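Local coordinates for protein Phospholipase/Carboxylesterase (Haliangium ochraceum, PDB 4Q82) that probably hydrolyses carboxylic ester bonds, as the phospholipase/carboxylesterase family does, through a serine nucleophile, at residues P81-W86 with F123-P128. Numbering follows the deposited sequence.
Sequences PLMVFW and FVVLSP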
loop_
_atom_site.group_PDB
_atom_site.type_symbol
_atom_site.label_atom_id
_atom_site.label_comp_id
_atom_site.label_asym_id
_atom_site.label_seq_id
_atom_site.Cartn_x
_atom_site.Cartn_y
_atom_site.Cartn_z
ATOM N N PRO A 81 -2.246 -1.064 -13.816
ATOM C CA PRO A 81 -1.974 -1.655 -12.498
ATOM C C PRO A 81 -2.626 -0.815 -11.417
ATOM O O PRO A 81 -2.850 0.376 -11.622
ATOM C CB PRO A 81 -0.442 -1.617 -12.387
ATOM C CG PRO A 81 -0.005 -0.595 -13.400
ATOM C CD PRO A 81 -1.015 -0.642 -14.505
ATOM N N LEU A 82 -2.955 -1.437 -10.289
ATOM C CA LEU A 82 -3.642 -0.753 -9.210
ATOM C C LEU A 82 -2.786 -0.783 -7.955
ATOM O O LEU A 82 -2.224 -1.826 -7.595
ATOM C CB LEU A 82 -5.005 -1.400 -8.921
ATOM C CG LEU A 82 -5.708 -1.005 -7.620
ATOM C CD1 LEU A 82 -6.123 0.452 -7.690
ATOM C CD2 LEU A 82 -6.939 -1.891 -7.430
HETATM N N MSE A 83 -2.686 0.367 -7.296
HETATM C CA MSE A 83 -2.048 0.449 -5.999
HETATM C C MSE A 83 -3.035 1.004 -4.994
HETATM O O MSE A 83 -3.573 2.098 -5.195
HETATM C CB MSE A 83 -0.799 1.344 -6.056
HETATM C CG MSE A 83 -0.096 1.501 -4.709
HETATM SE SE MSE A 83 1.312 2.875 -4.770
HETATM C CE MSE A 83 2.452 2.079 -6.149
ATOM N N VAL A 84 -3.266 0.272 -3.905
ATOM C CA VAL A 84 -4.115 0.807 -2.842
ATOM C C VAL A 84 -3.213 1.045 -1.636
ATOM O O VAL A 84 -2.522 0.128 -1.165
ATOM C CB VAL A 84 -5.274 -0.130 -2.492
ATOM C CG1 VAL A 84 -6.124 0.446 -1.324
ATOM C CG2 VAL A 84 -6.175 -0.353 -3.737
ATOM N N PHE A 85 -3.199 2.289 -1.171
ATOM C CA PHE A 85 -2.303 2.713 -0.085
ATOM C C PHE A 85 -3.103 3.032 1.178
ATOM O O PHE A 85 -4.093 3.786 1.106
ATOM C CB PHE A 85 -1.496 3.954 -0.500
ATOM C CG PHE A 85 -0.946 4.725 0.690
ATOM C CD1 PHE A 85 0.149 4.235 1.393
ATOM C CD2 PHE A 85 -1.551 5.906 1.119
ATOM C CE1 PHE A 85 0.677 4.934 2.528
ATOM C CE2 PHE A 85 -1.064 6.601 2.226
ATOM C CZ PHE A 85 0.061 6.119 2.939
ATOM N N TRP A 86 -2.669 2.486 2.326
ATOM C CA TRP A 86 -3.322 2.727 3.620
ATOM C C TRP A 86 -2.424 3.544 4.550
ATOM O O TRP A 86 -1.296 3.142 4.873
ATOM C CB TRP A 86 -3.708 1.389 4.285
ATOM C CG TRP A 86 -4.699 0.646 3.479
ATOM C CD1 TRP A 86 -4.442 -0.221 2.449
ATOM C CD2 TRP A 86 -6.121 0.721 3.596
ATOM N NE1 TRP A 86 -5.627 -0.686 1.926
ATOM C CE2 TRP A 86 -6.669 -0.115 2.603
ATOM C CE3 TRP A 86 -6.986 1.418 4.445
ATOM C CZ2 TRP A 86 -8.041 -0.298 2.450
ATOM C CZ3 TRP A 86 -8.367 1.258 4.268
ATOM C CH2 TRP A 86 -8.870 0.391 3.289
ATOM N N PHE A 123 0.395 3.316 -12.299
ATOM C CA PHE A 123 -0.642 2.895 -11.348
ATOM C C PHE A 123 -1.845 3.826 -11.256
ATOM O O PHE A 123 -1.689 5.045 -11.155
ATOM C CB PHE A 123 -0.071 2.783 -9.922
ATOM C CG PHE A 123 1.292 2.145 -9.831
ATOM C CD1 PHE A 123 1.428 0.769 -9.686
ATOM C CD2 PHE A 123 2.442 2.936 -9.820
ATOM C CE1 PHE A 123 2.692 0.176 -9.560
ATOM C CE2 PHE A 123 3.695 2.377 -9.693
ATOM C CZ PHE A 123 3.843 0.983 -9.556
ATOM N N VAL A 124 -3.046 3.250 -11.217
ATOM C CA VAL A 124 -4.127 3.893 -10.495
ATOM C C VAL A 124 -3.727 3.852 -9.022
ATOM O O VAL A 124 -3.364 2.782 -8.524
ATOM C CB VAL A 124 -5.477 3.173 -10.704
ATOM C CG1 VAL A 124 -6.532 3.720 -9.761
ATOM C CG2 VAL A 124 -5.918 3.306 -12.170
ATOM N N VAL A 125 -3.760 4.991 -8.324
ATOM C CA VAL A 125 -3.417 4.994 -6.889
ATOM C C VAL A 125 -4.615 5.449 -6.080
ATOM O O VAL A 125 -5.096 6.580 -6.255
ATOM C CB VAL A 125 -2.205 5.917 -6.558
ATOM C CG1 VAL A 125 -1.821 5.792 -5.061
ATOM C CG2 VAL A 125 -0.991 5.536 -7.415
ATOM N N LEU A 126 -5.109 4.572 -5.215
ATOM C CA LEU A 126 -6.232 4.923 -4.349
ATOM C C LEU A 126 -5.778 4.969 -2.899
ATOM O O LEU A 126 -5.115 4.050 -2.423
ATOM C CB LEU A 126 -7.378 3.915 -4.486
ATOM C CG LEU A 126 -7.875 3.650 -5.899
ATOM C CD1 LEU A 126 -9.040 2.663 -5.848
ATOM C CD2 LEU A 126 -8.322 4.946 -6.573
ATOM N N SER A 127 -6.160 6.021 -2.193
ATOM C CA SER A 127 -5.718 6.192 -0.810
ATOM C C SER A 127 -6.927 6.400 0.099
ATOM O O SER A 127 -7.360 7.540 0.323
ATOM C CB SER A 127 -4.749 7.374 -0.708
ATOM O OG SER A 127 -3.600 7.186 -1.547
ATOM N N PRO A 128 -7.497 5.296 0.613
ATOM C CA PRO A 128 -8.704 5.415 1.447
ATOM C C PRO A 128 -8.429 5.915 2.857
ATOM O O PRO A 128 -7.350 5.666 3.396
ATOM C CB PRO A 128 -9.249 3.979 1.490
ATOM C CG PRO A 128 -7.998 3.112 1.270
ATOM C CD PRO A 128 -7.177 3.896 0.277
HETATM O O HOH W 1 -4.667 5.885 2.666
#
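Met83 is gripped by Leu126 and Val124 through its backbone: its N donates to Val124 O at 2.8 Å, and its O receives Leu126 N. Val124 N to Pro81 O and Phe85 N to Leu126 O, the latter nearly straight at 173°, complete the zigzag ladder of parallel strands. Pro128 has no N-H to continue it; instead Phe85 O lies 3.2 Å from Pro128 CD, and a water donates to both Phe85 O and Pro128 O, bridging the ladder's end.

On the face bearing Met83, CG of this selenomethionine stands anti to the backbone N (chi1 179°), and the bend at chi3 (-60°) sets CE 3.6 Å from the Phe123 ring centroid, squarely over the face, with SE farther back in a Met-aromatic contact. Farther along, Ser127 OG meets the edge of the Phe85 ring. On the opposite face Leu82 CD1 packs against Val124 CG1 and Leu126 CG, Leu82 and Leu126 also touching Ala148 of helix 138-151. On the same side the Trp86 indole offers one face of its six-membered ring to Pro128 CG, 3.4 Å from the centroid. Replacing Trp86 with alanine would probably deprive the Pro128 ring of its aromatic platform and open a gap beside Ile141.

Strand 158-163 pairs with the other edge of 81-86, making this the first parallel pair of a mixed sheet, 124-128 lying next to the antiparallel strand 67-70; the strand order, 1-2-4-3-5-6-7-8, is that of the alpha/beta-hydrolase fold.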